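Local coordinates for 6b protein (Agrobacterium vitis, PDB 3AQ2) that disturbs plant cell proliferation, probably by interfering with the host's miRNA machinery through a domain with the ADP-ribosylation fold, at residues 72-77 with 120-125; 82-87 with 91-96; 109-114 with 156-161; 76-81 with 190-195; 25-30 with 132-137. All coordinates share one frame; numbering follows the deposited sequence.

Contact 1: residues 72-77 with 120-125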
# COMPACT_ATOMS: atom_id res chain seq x y z
N GLU A 72 -6.89 5.43 11.11
CA GLU A 72 -5.69 6.06 11.69
C GLU A 72 -4.93 5.13 12.64
O GLU A 72 -3.70 5.15 12.65
CB GLU A 72 -5.94 7.41 12.37
CG GLU A 72 -4.62 8.21 12.53
CD GLU A 72 -4.75 9.55 13.24
OE1 GLU A 72 -5.88 9.96 13.59
OE2 GLU A 72 -3.69 10.18 13.46
N VAL A 73 -5.65 4.30 13.39
CA VAL A 73 -4.97 3.37 14.30
C VAL A 73 -4.09 2.40 13.51
O VAL A 73 -2.91 2.19 13.84
CB VAL A 73 -5.97 2.64 15.23
CG1 VAL A 73 -5.25 1.58 16.07
CG2 VAL A 73 -6.64 3.66 16.14
N THR A 74 -4.65 1.85 12.44
CA THR A 74 -3.91 0.93 11.56
C THR A 74 -2.75 1.65 10.88
O THR A 74 -1.66 1.09 10.76
CB THR A 74 -4.87 0.30 10.53
OG1 THR A 74 -5.86 -0.45 11.24
CG2 THR A 74 -4.13 -0.61 9.56
N ALA A 75 -2.97 2.89 10.46
CA ALA A 75 -1.91 3.69 9.84
C ALA A 75 -0.69 3.79 10.78
O ALA A 75 0.44 3.58 10.36
CB ALA A 75 -2.44 5.07 9.48
N GLN A 76 -0.95 4.10 12.05
CA GLN A 76 0.11 4.27 13.04
C GLN A 76 0.82 2.94 13.28
O GLN A 76 2.05 2.88 13.26
CB GLN A 76 -0.46 4.84 14.34
CG GLN A 76 0.56 5.53 15.23
CD GLN A 76 -0.08 6.54 16.17
OE1 GLN A 76 -0.92 7.36 15.75
NE2 GLN A 76 0.32 6.50 17.43
N LEU A 77 0.05 1.88 13.50
CA LEU A 77 0.61 0.55 13.73
C LEU A 77 1.49 0.12 12.57
O LEU A 77 2.60 -0.35 12.77
CB LEU A 77 -0.50 -0.49 13.94
CG LEU A 77 -0.06 -1.96 14.05
CD1 LEU A 77 0.60 -2.24 15.41
CD2 LEU A 77 -1.24 -2.89 13.81
N GLY A 120 -10.46 -9.69 6.24
CA GLY A 120 -9.08 -9.25 6.41
C GLY A 120 -8.92 -8.36 7.63
O GLY A 120 -9.89 -8.10 8.36
N PHE A 121 -7.70 -7.88 7.85
CA PHE A 121 -7.37 -7.00 8.98
C PHE A 121 -8.15 -5.70 8.91
O PHE A 121 -8.73 -5.25 9.91
CB PHE A 121 -5.88 -6.70 9.01
CG PHE A 121 -5.40 -6.06 10.29
CD1 PHE A 121 -5.33 -4.68 10.41
CD2 PHE A 121 -5.03 -6.85 11.38
CE1 PHE A 121 -4.89 -4.08 11.60
CE2 PHE A 121 -4.59 -6.26 12.57
CZ PHE A 121 -4.52 -4.88 12.68
N VAL A 122 -8.12 -5.10 7.73
CA VAL A 122 -8.90 -3.92 7.41
C VAL A 122 -10.15 -4.41 6.68
O VAL A 122 -10.06 -5.25 5.78
CB VAL A 122 -8.09 -2.97 6.51
CG1 VAL A 122 -8.98 -1.93 5.83
CG2 VAL A 122 -7.01 -2.29 7.33
N ASN A 123 -11.30 -3.87 7.05
CA ASN A 123 -12.55 -4.27 6.42
C ASN A 123 -13.34 -3.02 6.09
O ASN A 123 -13.94 -2.38 6.98
CB ASN A 123 -13.33 -5.20 7.37
CG ASN A 123 -14.66 -5.65 6.80
OD1 ASN A 123 -15.13 -5.14 5.78
ND2 ASN A 123 -15.29 -6.61 7.48
N TYR A 124 -13.36 -2.66 4.80
CA TYR A 124 -13.95 -1.39 4.36
C TYR A 124 -15.47 -1.35 4.49
O TYR A 124 -16.07 -0.29 4.37
CB TYR A 124 -13.55 -1.08 2.92
CG TYR A 124 -12.05 -0.96 2.73
CD1 TYR A 124 -11.38 -1.80 1.84
CD2 TYR A 124 -11.31 -0.01 3.43
CE1 TYR A 124 -9.99 -1.69 1.66
CE2 TYR A 124 -9.92 0.10 3.25
CZ TYR A 124 -9.27 -0.74 2.35
OH TYR A 124 -7.90 -0.62 2.16
N HIS A 125 -16.07 -2.51 4.74
CA HIS A 125 -17.53 -2.61 4.79
C HIS A 125 -18.14 -1.94 6.03
O HIS A 125 -19.34 -1.70 6.07
CB HIS A 125 -17.96 -4.07 4.59
CG HIS A 125 -17.62 -4.58 3.22
ND1 HIS A 125 -18.54 -4.64 2.20
CD2 HIS A 125 -16.43 -4.95 2.68
CE1 HIS A 125 -17.94 -5.07 1.10
NE2 HIS A 125 -16.66 -5.26 1.36
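Phe-121 stretches its ring away from its own backbone N (chi1 -167°), which carries it from the loop 120-125 to Thr-74 and Leu-77 of helix 72-77; at Thr-74, chi1 of -62° puts CG2 anti to the backbone N, the methyl that meets Val-122. The two helix residues lie three apart, hence on the same side of the helix, and both CB atoms point toward the loop. Thr-74 OG1 lies 3.8 Å from Phe-121 CE1, at the ring edge and close to its plane. The hydroxyl's hydrogen bond goes to Asp-71 OD1; toward the ring it makes a van der Waals contact. Leu-77 comes in obliquely through one methyl, with CD2 4.0 Å from Phe-121 CZ. The loop connects helix 105-115 to strand 133-137, and here it packs against helix 72-81 in this ADP-ribosylation fold. Deeper in, Val-122 is buried and offers its CG2 methyl to Thr-74 CG2 at 4.0 Å. The loop is also tied to Ser-86, whose OG accepts from Phe-121 N and whose backbone bonds to Val-122. Farther along, Asn-123 OD1 accepts from His-125 N at 3.0 Å with an N-H...O angle of 154°, an Asx turn.

Contact 2: residues 82-87 with 91-96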
# COMPACT_ATOMS: atom_id res chain seq x y z
N ARG A 82 6.61 -1.06 10.06
CA ARG A 82 6.89 -1.66 8.76
C ARG A 82 6.00 -2.87 8.51
O ARG A 82 6.48 -3.97 8.22
CB ARG A 82 8.37 -2.03 8.63
CG ARG A 82 8.93 -1.76 7.26
CD ARG A 82 10.40 -2.12 7.18
NE ARG A 82 11.20 -1.43 8.19
CZ ARG A 82 11.75 -2.02 9.24
NH1 ARG A 82 11.61 -3.33 9.43
NH2 ARG A 82 12.46 -1.31 10.10
N LEU A 83 4.69 -2.66 8.64
CA LEU A 83 3.70 -3.71 8.40
C LEU A 83 2.73 -3.30 7.31
O LEU A 83 2.45 -2.12 7.13
CB LEU A 83 2.92 -4.03 9.67
CG LEU A 83 3.73 -4.48 10.89
CD1 LEU A 83 2.89 -4.48 12.16
CD2 LEU A 83 4.35 -5.85 10.65
N LEU A 84 2.21 -4.30 6.61
CA LEU A 84 1.13 -4.08 5.67
C LEU A 84 -0.03 -5.01 6.05
O LEU A 84 0.18 -6.20 6.27
CB LEU A 84 1.62 -4.36 4.26
CG LEU A 84 0.71 -3.89 3.12
CD1 LEU A 84 0.70 -2.35 3.01
CD2 LEU A 84 1.14 -4.54 1.83
N PRO A 85 -1.27 -4.46 6.15
CA PRO A 85 -2.43 -5.28 6.51
C PRO A 85 -3.08 -5.93 5.30
O PRO A 85 -2.99 -5.41 4.18
CB PRO A 85 -3.41 -4.26 7.09
CG PRO A 85 -3.14 -3.01 6.31
CD PRO A 85 -1.64 -3.04 5.95
N SER A 86 -3.75 -7.05 5.52
CA SER A 86 -4.72 -7.52 4.53
C SER A 86 -5.95 -6.61 4.62
O SER A 86 -6.25 -6.04 5.69
CB SER A 86 -5.13 -8.97 4.80
OG SER A 86 -5.73 -9.07 6.08
N ASN A 87 -6.65 -6.46 3.50
CA ASN A 87 -7.92 -5.74 3.47
C ASN A 87 -8.98 -6.53 2.69
O ASN A 87 -9.98 -5.97 2.24
CB ASN A 87 -7.76 -4.32 2.92
CG ASN A 87 -7.09 -4.29 1.57
OD1 ASN A 87 -6.94 -5.33 0.92
ND2 ASN A 87 -6.70 -3.09 1.13
N PHE A 91 -5.95 -13.50 2.83
CA PHE A 91 -4.73 -12.72 3.05
C PHE A 91 -4.39 -11.74 1.93
O PHE A 91 -3.23 -11.48 1.64
CB PHE A 91 -3.53 -13.64 3.35
CG PHE A 91 -3.83 -14.69 4.38
CD1 PHE A 91 -4.01 -16.02 4.00
CD2 PHE A 91 -3.96 -14.35 5.72
CE1 PHE A 91 -4.29 -17.00 4.95
CE2 PHE A 91 -4.24 -15.32 6.68
CZ PHE A 91 -4.41 -16.65 6.29
N GLY A 92 -5.43 -11.18 1.31
CA GLY A 92 -5.25 -10.27 0.19
C GLY A 92 -5.01 -8.85 0.65
O GLY A 92 -5.65 -8.38 1.59
N THR A 93 -4.09 -8.16 -0.03
CA THR A 93 -3.95 -6.72 0.15
C THR A 93 -4.16 -6.03 -1.20
O THR A 93 -3.40 -6.26 -2.15
CB THR A 93 -2.56 -6.33 0.70
OG1 THR A 93 -2.33 -7.03 1.94
CG2 THR A 93 -2.49 -4.81 0.93
N VAL A 94 -5.19 -5.20 -1.25
CA VAL A 94 -5.54 -4.46 -2.45
C VAL A 94 -5.01 -3.03 -2.34
O VAL A 94 -5.27 -2.32 -1.35
CB VAL A 94 -7.08 -4.46 -2.69
CG1 VAL A 94 -7.46 -3.56 -3.85
CG2 VAL A 94 -7.60 -5.88 -2.91
N ALA A 95 -4.25 -2.63 -3.36
CA ALA A 95 -3.71 -1.27 -3.45
C ALA A 95 -4.20 -0.62 -4.73
O ALA A 95 -4.55 -1.31 -5.68
CB ALA A 95 -2.18 -1.30 -3.40
N THR A 96 -4.22 0.71 -4.76
CA THR A 96 -4.63 1.41 -5.97
C THR A 96 -3.71 2.57 -6.31
O THR A 96 -3.11 3.16 -5.41
CB THR A 96 -6.11 1.91 -5.87
OG1 THR A 96 -6.49 2.55 -7.11
CG2 THR A 96 -6.31 2.89 -4.68
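Asn-87 meets Val-94 through its side-chain amide, which behaves like a peptide group set beside the edge of strand 93-96. The contact is a near-right-angle corner between strands 83-85 and 93-96, which belong to two different sheets; the touching parts of the segments run 87° apart. Val-94 N donates to Asn-87 OD1 at 2.8 Å, lying in the amide carbonyl plane on a lone pair, while Asn-87 ND2 returns a bond to Val-94 O at 3.0 Å. Both N-H...O angles are 163°, so the amide is gripped from its two ends and its rotation is fixed; Val-94 O lies 2° out of the amide plane, so the ND2 bond runs in it. The backbone adds a third bond, Asn-87 N to Gly-92 O at 2.9 Å, and Ser-86 packs its CB 3.3 Å from the same Gly-92 O.

Between Thr-93 and Pro-85 a side chain of strand 93-96 reaches the backbone of 82-87. Thr-93 OG1 donates to Pro-85 O at 2.8 Å from above the carbonyl plane rather than along a lone pair. Its methyl branch, anti to the backbone N, serves the apolar side instead, with CG2 3.7 Å from Leu-84 CD2. The corner thus holds four hydrogen bonds.

Farther out, Tyr-124 OH is hydrogen-bonded to Asn-87 ND2 and helps to hold the amide in place. Strand 154-161 flanks strand 93-96, Thr-93 pairing through its backbone with Arg-161. Ser-86 OG is hydrogen-bonded to Asp-191 OD1.

Contact 3: residues 109-114 with 156-161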
# COMPACT_ATOMS: atom_id res chain seq x y z
N ASN A 109 -14.59 4.91 -0.24
CA ASN A 109 -15.07 3.77 0.53
C ASN A 109 -16.05 2.92 -0.28
O ASN A 109 -16.00 1.70 -0.21
CB ASN A 109 -15.72 4.20 1.83
CG ASN A 109 -16.07 3.01 2.70
OD1 ASN A 109 -15.18 2.34 3.26
ND2 ASN A 109 -17.34 2.72 2.78
N ALA A 110 -16.90 3.57 -1.08
CA ALA A 110 -17.83 2.83 -1.94
C ALA A 110 -17.09 1.94 -2.95
O ALA A 110 -17.47 0.79 -3.18
CB ALA A 110 -18.79 3.78 -2.66
N ILE A 111 -16.04 2.49 -3.55
CA ILE A 111 -15.25 1.72 -4.52
C ILE A 111 -14.49 0.58 -3.83
O ILE A 111 -14.44 -0.55 -4.35
CB ILE A 111 -14.31 2.64 -5.31
CG1 ILE A 111 -15.14 3.64 -6.12
CG2 ILE A 111 -13.41 1.82 -6.25
CD1 ILE A 111 -14.30 4.64 -6.92
N LEU A 112 -13.93 0.88 -2.65
CA LEU A 112 -13.21 -0.13 -1.87
C LEU A 112 -14.09 -1.31 -1.45
O LEU A 112 -13.66 -2.47 -1.48
CB LEU A 112 -12.56 0.50 -0.65
CG LEU A 112 -11.34 1.38 -0.95
CD1 LEU A 112 -11.02 2.24 0.26
CD2 LEU A 112 -10.11 0.52 -1.40
N GLN A 113 -15.34 -1.01 -1.07
CA GLN A 113 -16.29 -2.06 -0.71
C GLN A 113 -16.57 -2.99 -1.87
O GLN A 113 -16.73 -4.20 -1.66
CB GLN A 113 -17.60 -1.48 -0.21
CG GLN A 113 -17.53 -0.95 1.20
CD GLN A 113 -18.90 -0.60 1.74
OE1 GLN A 113 -19.92 -1.15 1.30
NE2 GLN A 113 -18.94 0.29 2.72
N GLN A 114 -16.64 -2.44 -3.07
CA GLN A 114 -16.90 -3.26 -4.25
C GLN A 114 -15.66 -4.06 -4.66
O GLN A 114 -15.78 -5.12 -5.29
CB GLN A 114 -17.40 -2.39 -5.41
CG GLN A 114 -18.24 -3.14 -6.49
CD GLN A 114 -19.46 -3.90 -5.93
OE1 GLN A 114 -19.91 -3.65 -4.80
NE2 GLN A 114 -19.99 -4.83 -6.72
N TYR A 156 -6.63 4.56 -13.69
CA TYR A 156 -5.99 4.23 -12.41
C TYR A 156 -6.03 2.73 -12.17
O TYR A 156 -7.12 2.14 -12.14
CB TYR A 156 -6.67 4.97 -11.25
CG TYR A 156 -6.54 6.46 -11.40
CD1 TYR A 156 -7.53 7.20 -12.05
CD2 TYR A 156 -5.40 7.12 -10.95
CE1 TYR A 156 -7.39 8.57 -12.22
CE2 TYR A 156 -5.26 8.50 -11.11
CZ TYR A 156 -6.26 9.21 -11.75
OH TYR A 156 -6.12 10.57 -11.92
N GLY A 157 -4.87 2.12 -11.98
CA GLY A 157 -4.81 0.68 -11.74
C GLY A 157 -5.23 0.32 -10.33
O GLY A 157 -5.07 1.11 -9.39
N TRP A 158 -5.80 -0.88 -10.20
CA TRP A 158 -6.04 -1.56 -8.93
C TRP A 158 -5.23 -2.85 -8.94
O TRP A 158 -5.13 -3.53 -9.98
CB TRP A 158 -7.53 -1.90 -8.79
CG TRP A 158 -8.31 -0.68 -8.44
CD1 TRP A 158 -8.71 0.33 -9.29
CD2 TRP A 158 -8.70 -0.27 -7.12
NE1 TRP A 158 -9.35 1.32 -8.57
CE2 TRP A 158 -9.36 0.97 -7.25
CE3 TRP A 158 -8.57 -0.85 -5.85
CZ2 TRP A 158 -9.89 1.65 -6.14
CZ3 TRP A 158 -9.11 -0.17 -4.75
CH2 TRP A 158 -9.75 1.07 -4.90
N TYR A 159 -4.65 -3.17 -7.78
CA TYR A 159 -3.68 -4.27 -7.67
C TYR A 159 -4.00 -5.09 -6.45
O TYR A 159 -4.50 -4.57 -5.46
CB TYR A 159 -2.26 -3.73 -7.53
CG TYR A 159 -1.84 -2.83 -8.68
CD1 TYR A 159 -2.18 -1.48 -8.68
CD2 TYR A 159 -1.09 -3.33 -9.74
CE1 TYR A 159 -1.81 -0.64 -9.73
CE2 TYR A 159 -0.71 -2.50 -10.81
CZ TYR A 159 -1.07 -1.16 -10.78
OH TYR A 159 -0.69 -0.35 -11.83
N ALA A 160 -3.68 -6.38 -6.50
CA ALA A 160 -3.87 -7.22 -5.33
C ALA A 160 -2.68 -8.14 -5.13
O ALA A 160 -2.19 -8.74 -6.10
CB ALA A 160 -5.13 -8.04 -5.49
N ARG A 161 -2.23 -8.21 -3.88
CA ARG A 161 -1.27 -9.22 -3.42
C ARG A 161 -2.08 -10.34 -2.78
O ARG A 161 -2.81 -10.11 -1.80
CB ARG A 161 -0.32 -8.61 -2.38
CG ARG A 161 0.75 -9.56 -1.88
CD ARG A 161 1.54 -8.88 -0.75
NE ARG A 161 2.65 -9.72 -0.28
CZ ARG A 161 2.50 -10.75 0.56
NH1 ARG A 161 1.28 -11.09 1.00
NH2 ARG A 161 3.55 -11.46 0.95
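Trp-158 buries 63 Å² against the helix segment 109-114, about as much as Ile-111 and Leu-112 together bury in return. Its CB points from strand 156-161 toward the helix, and the side chain meets both aliphatic residues at roughly a right angle. The benzo part of the indole does the touching. Leu-112 leaves the helix to one side, but its end swings nearer and CD2 arrives at the ring edge in the plane of the indole, 3.6 Å from Trp-158 CZ3 and equally near CH2. Ile-111 uses the branch methyl rather than the end of its chain: CG2, anti to the backbone N, sits 3.5 Å from Trp-158 CZ2. The two methyls therefore occupy neighbouring positions on the six-membered ring. This is helix-on-sheet packing, in which helix 105-115 lies against the three-stranded antiparallel sheet formed by 93-96, 154-161 and 143-151. With the closest CA atoms, those of Leu-112 and Trp-158, still 10.2 Å apart, the large side chain spans most of the separation between the backbones. Arg-147 of the neighbouring strand makes a cation-pi interaction with the indole, and Val-94 and Thr-96 touch it from the other neighbour. Leu-112 itself continues inward to Tyr-69 on strand 66-70.

Contact 4: residues 76-81 with 190-195; sequences QLCGLN and SDLIHY
Leu-192 meets both Leu-77 and Cys-78, and through them helix 72-81 rests on the small two-stranded antiparallel sheet of strands 83-85 and 192-194. The packing is slight: 108 Å² buried in all, with no hydrogen bond across the two segments. Leu-192 supplies all the contacts from its strand, since its CB points toward the helix and its two methyls part to serve different neighbours. CD2 lies 4.2 Å from Cys-78 SG, and CD1 lies 4.1 Å from Leu-77 CD2, so the two sides differ in burial and hardly in distance.

The enclosed side is that of Cys-78, which is buried. Its chi1 of -69° sets SG anti to the carbonyl carbon and beside the backbone N, within range of the leucine methyl, and the same cysteine also touches Pro-85 on the partner strand and Leu-135 on strand 133-137. Leu-192 itself also packs on Pro-85, so sulfur, proline ring and leucine share one apolar patch.

The outer side is that of Leu-77, partly exposed like Leu-192, where the two leucines cross at a slant. Phe-121 of the loop 120-125 packs on Leu-192 here but is itself exposed, so this border stays near solvent. Beyond the leucine, the strand is tied to its partner by backbone bonds, Ile-193 with Leu-84 among them, while His-194 points its CB away from the helix and bonds through ND1 to Arg-82 O.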
# COMPACT_ATOMS: atom_id res chain seq x y z
N GLN A 76 -0.95 4.10 12.05
CA GLN A 76 0.11 4.27 13.04
C GLN A 76 0.82 2.94 13.28
O GLN A 76 2.05 2.88 13.26
CB GLN A 76 -0.46 4.84 14.34
CG GLN A 76 0.56 5.53 15.23
CD GLN A 76 -0.08 6.54 16.17
OE1 GLN A 76 -0.92 7.36 15.75
NE2 GLN A 76 0.32 6.50 17.43
N LEU A 77 0.05 1.88 13.50
CA LEU A 77 0.61 0.55 13.73
C LEU A 77 1.49 0.12 12.57
O LEU A 77 2.60 -0.35 12.77
CB LEU A 77 -0.50 -0.49 13.94
CG LEU A 77 -0.06 -1.96 14.05
CD1 LEU A 77 0.60 -2.24 15.41
CD2 LEU A 77 -1.24 -2.89 13.81
N CYS A 78 0.98 0.28 11.35
CA CYS A 78 1.69 -0.21 10.17
C CYS A 78 2.87 0.68 9.80
O CYS A 78 3.94 0.19 9.51
CB CYS A 78 0.72 -0.38 9.00
SG CYS A 78 -0.42 -1.71 9.26
N GLY A 79 2.66 2.00 9.81
CA GLY A 79 3.75 2.95 9.55
C GLY A 79 4.95 2.83 10.47
O GLY A 79 6.10 2.77 10.01
N LEU A 80 4.70 2.79 11.78
CA LEU A 80 5.77 2.75 12.77
C LEU A 80 6.50 1.41 12.83
O LEU A 80 7.60 1.32 13.37
CB LEU A 80 5.23 3.10 14.16
CG LEU A 80 5.12 4.60 14.48
CD1 LEU A 80 4.09 4.88 15.57
CD2 LEU A 80 6.49 5.19 14.87
N ASN A 81 5.88 0.37 12.27
CA ASN A 81 6.37 -0.98 12.48
C ASN A 81 6.70 -1.74 11.20
O ASN A 81 7.02 -2.93 11.27
CB ASN A 81 5.39 -1.78 13.32
CG ASN A 81 5.23 -1.22 14.71
OD1 ASN A 81 4.46 -0.29 14.95
ND2 ASN A 81 5.99 -1.78 15.65
N SER A 190 -0.26 -13.67 5.80
CA SER A 190 -0.78 -13.28 7.11
C SER A 190 -1.67 -12.06 6.94
O SER A 190 -1.61 -11.36 5.92
CB SER A 190 0.37 -12.92 8.05
OG SER A 190 -0.10 -12.74 9.38
N ASP A 191 -2.48 -11.77 7.95
CA ASP A 191 -3.29 -10.55 7.90
C ASP A 191 -2.49 -9.30 8.28
O ASP A 191 -2.96 -8.17 8.09
CB ASP A 191 -4.55 -10.70 8.73
CG ASP A 191 -5.50 -11.71 8.12
OD1 ASP A 191 -5.92 -11.53 6.95
OD2 ASP A 191 -5.82 -12.70 8.81
N LEU A 192 -1.29 -9.51 8.81
CA LEU A 192 -0.29 -8.44 8.95
C LEU A 192 1.07 -9.01 8.57
O LEU A 192 1.56 -9.94 9.22
CB LEU A 192 -0.22 -7.91 10.39
CG LEU A 192 -1.28 -6.97 10.96
CD1 LEU A 192 -0.95 -6.72 12.42
CD2 LEU A 192 -1.36 -5.66 10.20
N ILE A 193 1.66 -8.45 7.53
CA ILE A 193 2.97 -8.89 7.06
C ILE A 193 4.04 -7.81 7.26
O ILE A 193 3.73 -6.62 7.29
CB ILE A 193 2.93 -9.34 5.57
CG1 ILE A 193 2.52 -8.19 4.64
CG2 ILE A 193 1.97 -10.53 5.41
CD1 ILE A 193 2.71 -8.51 3.15
N HIS A 194 5.28 -8.23 7.42
CA HIS A 194 6.40 -7.31 7.38
C HIS A 194 6.57 -6.78 5.94
O HIS A 194 6.75 -7.57 5.01
CB HIS A 194 7.66 -8.03 7.85
CG HIS A 194 8.93 -7.27 7.63
ND1 HIS A 194 9.06 -5.92 7.89
CD2 HIS A 194 10.15 -7.70 7.25
CE1 HIS A 194 10.29 -5.54 7.63
NE2 HIS A 194 10.98 -6.60 7.23
N TYR A 195 6.50 -5.46 5.77
CA TYR A 195 6.52 -4.87 4.43
C TYR A 195 6.94 -3.40 4.50
O TYR A 195 6.47 -2.68 5.37
CB TYR A 195 5.12 -4.98 3.81
CG TYR A 195 5.08 -4.74 2.32
CD1 TYR A 195 5.11 -5.82 1.42
CD2 TYR A 195 5.01 -3.44 1.80
CE1 TYR A 195 5.08 -5.61 0.04
CE2 TYR A 195 4.98 -3.21 0.42
CZ TYR A 195 5.01 -4.31 -0.45
OH TYR A 195 4.98 -4.09 -1.80

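Contact 5: residues 25-30 with 132-137; sequences QHLRQA and GFFLAI
Helix 20-38 packs across the mixed sheet that contains strand 133-137, and Leu-27 is the helix residue that reaches the strand here. All three touching residues are buried. Leu-27 points its CB toward the sheet with CG beside the backbone N (chi1 -73°), and a single methyl does the touching: CD2 meets two side chains of the strand, lying 3.9 Å from Ala-136 CB and 4.1 Å from Phe-134 CE1. Phe-134 and Ala-136 are two residues apart and both direct their CB atoms to the helix, as expected for residues on one face of a strand. The methyl meets the phenyl ring at its edge, near the ring plane, the two side chains coming from opposite directions. The CA atoms of Leu-27 and Ala-136 are 8.1 Å apart, the shortest such separation between the two segments, consistent with the small side chain there. Leu-27 reaches further, touching Tyr-67 on strand 66-70 and Ala-199 on strand 199-202, so one leucine contacts three adjacent strands. At the start of the strand, Gly-132 and Phe-133 both face Val-70, which makes a classic beta bulge. Apolar side chains joining a helix to one face of a mixed beta sheet in this way are characteristic of helix-on-sheet packing.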
# COMPACT_ATOMS: atom_id res chain seq x y z
N GLN A 25 3.78 16.73 -3.33
CA GLN A 25 5.22 17.04 -3.40
C GLN A 25 6.01 16.18 -2.41
O GLN A 25 7.06 15.63 -2.76
CB GLN A 25 5.45 18.53 -3.15
CG GLN A 25 4.84 19.43 -4.23
CD GLN A 25 4.69 20.89 -3.79
OE1 GLN A 25 5.21 21.30 -2.74
NE2 GLN A 25 4.00 21.69 -4.59
N HIS A 26 5.51 16.06 -1.18
CA HIS A 26 6.17 15.22 -0.16
C HIS A 26 6.19 13.75 -0.57
O HIS A 26 7.18 13.04 -0.32
CB HIS A 26 5.51 15.36 1.21
CG HIS A 26 5.90 16.60 1.95
ND1 HIS A 26 6.90 16.62 2.90
CD2 HIS A 26 5.44 17.87 1.86
CE1 HIS A 26 7.03 17.85 3.37
NE2 HIS A 26 6.16 18.63 2.76
N LEU A 27 5.10 13.27 -1.17
CA LEU A 27 5.04 11.88 -1.64
C LEU A 27 6.05 11.64 -2.75
O LEU A 27 6.73 10.61 -2.77
CB LEU A 27 3.63 11.51 -2.08
CG LEU A 27 2.62 11.33 -0.94
CD1 LEU A 27 1.19 11.27 -1.50
CD2 LEU A 27 2.92 10.04 -0.17
N ARG A 28 6.16 12.60 -3.67
CA ARG A 28 7.12 12.51 -4.78
C ARG A 28 8.54 12.37 -4.24
O ARG A 28 9.29 11.49 -4.69
CB ARG A 28 7.01 13.74 -5.69
CG ARG A 28 7.89 13.68 -6.93
CD ARG A 28 7.62 14.85 -7.87
NE ARG A 28 8.45 14.77 -9.07
CZ ARG A 28 8.41 15.63 -10.09
NH1 ARG A 28 7.57 16.67 -10.07
NH2 ARG A 28 9.21 15.46 -11.13
N GLN A 29 8.88 13.21 -3.27
CA GLN A 29 10.22 13.22 -2.68
C GLN A 29 10.48 11.95 -1.88
O GLN A 29 11.60 11.44 -1.89
CB GLN A 29 10.42 14.44 -1.78
CG GLN A 29 11.89 14.69 -1.41
CD GLN A 29 12.78 14.88 -2.64
OE1 GLN A 29 12.45 15.66 -3.53
NE2 GLN A 29 13.91 14.18 -2.68
N ALA A 30 9.46 11.46 -1.17
CA ALA A 30 9.61 10.24 -0.37
C ALA A 30 9.95 9.07 -1.27
O ALA A 30 10.84 8.25 -0.96
CB ALA A 30 8.35 9.96 0.43
N GLY A 132 -9.90 6.57 6.02
CA GLY A 132 -9.61 7.99 6.25
C GLY A 132 -8.13 8.33 6.17
O GLY A 132 -7.78 9.51 6.12
N PHE A 133 -7.27 7.30 6.22
CA PHE A 133 -5.81 7.45 6.17
C PHE A 133 -5.23 6.52 5.12
O PHE A 133 -5.96 5.76 4.50
CB PHE A 133 -5.21 7.18 7.56
CG PHE A 133 -5.52 8.26 8.55
CD1 PHE A 133 -6.81 8.40 9.06
CD2 PHE A 133 -4.55 9.20 8.90
CE1 PHE A 133 -7.13 9.45 9.94
CE2 PHE A 133 -4.86 10.25 9.78
CZ PHE A 133 -6.15 10.37 10.30
N PHE A 134 -3.93 6.61 4.87
CA PHE A 134 -3.34 5.75 3.85
C PHE A 134 -1.91 5.37 4.17
O PHE A 134 -1.20 6.08 4.90
CB PHE A 134 -3.37 6.43 2.46
CG PHE A 134 -2.47 7.65 2.36
CD1 PHE A 134 -1.12 7.51 1.99
CD2 PHE A 134 -2.97 8.92 2.63
CE1 PHE A 134 -0.27 8.64 1.90
CE2 PHE A 134 -2.13 10.06 2.54
CZ PHE A 134 -0.79 9.92 2.18
N LEU A 135 -1.50 4.25 3.59
CA LEU A 135 -0.11 3.82 3.52
C LEU A 135 0.29 3.93 2.05
O LEU A 135 -0.40 3.41 1.17
CB LEU A 135 0.01 2.36 3.98
CG LEU A 135 -0.50 2.08 5.41
CD1 LEU A 135 -0.53 0.58 5.67
CD2 LEU A 135 0.38 2.80 6.41
N ALA A 136 1.38 4.64 1.78
CA ALA A 136 1.92 4.72 0.42
C ALA A 136 3.04 3.70 0.28
O ALA A 136 3.97 3.66 1.10
CB ALA A 136 2.41 6.14 0.14
N ILE A 137 2.94 2.87 -0.75
CA ILE A 137 3.89 1.78 -0.94
C ILE A 137 4.41 1.70 -2.36
O ILE A 137 3.80 2.24 -3.29
CB ILE A 137 3.26 0.39 -0.60
CG1 ILE A 137 2.06 0.09 -1.52
CG2 ILE A 137 2.92 0.29 0.91
CD1 ILE A 137 1.64 -1.39 -1.49

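After the short strand 12-13, helix 20-38 opens contact 5, which closes at strand 133-137. Inside that loop lies contact 1, joining helix 72-81 to the loop 120-125, and inside contact 1 in turn lies contact 2, the corner between strands 83-85 and 93-96. Contact 4 starts from the same helix as contact 1 but closes only at strand 192-194, so it encloses contacts 2 and 3 and crosses contact 5. Contact 3 opens after contact 2 has closed, crosses contacts 1 and 5, and fixes helix 105-115 to strand 154-161. Strand pairing then connects contact 2 with contacts 3 and 4.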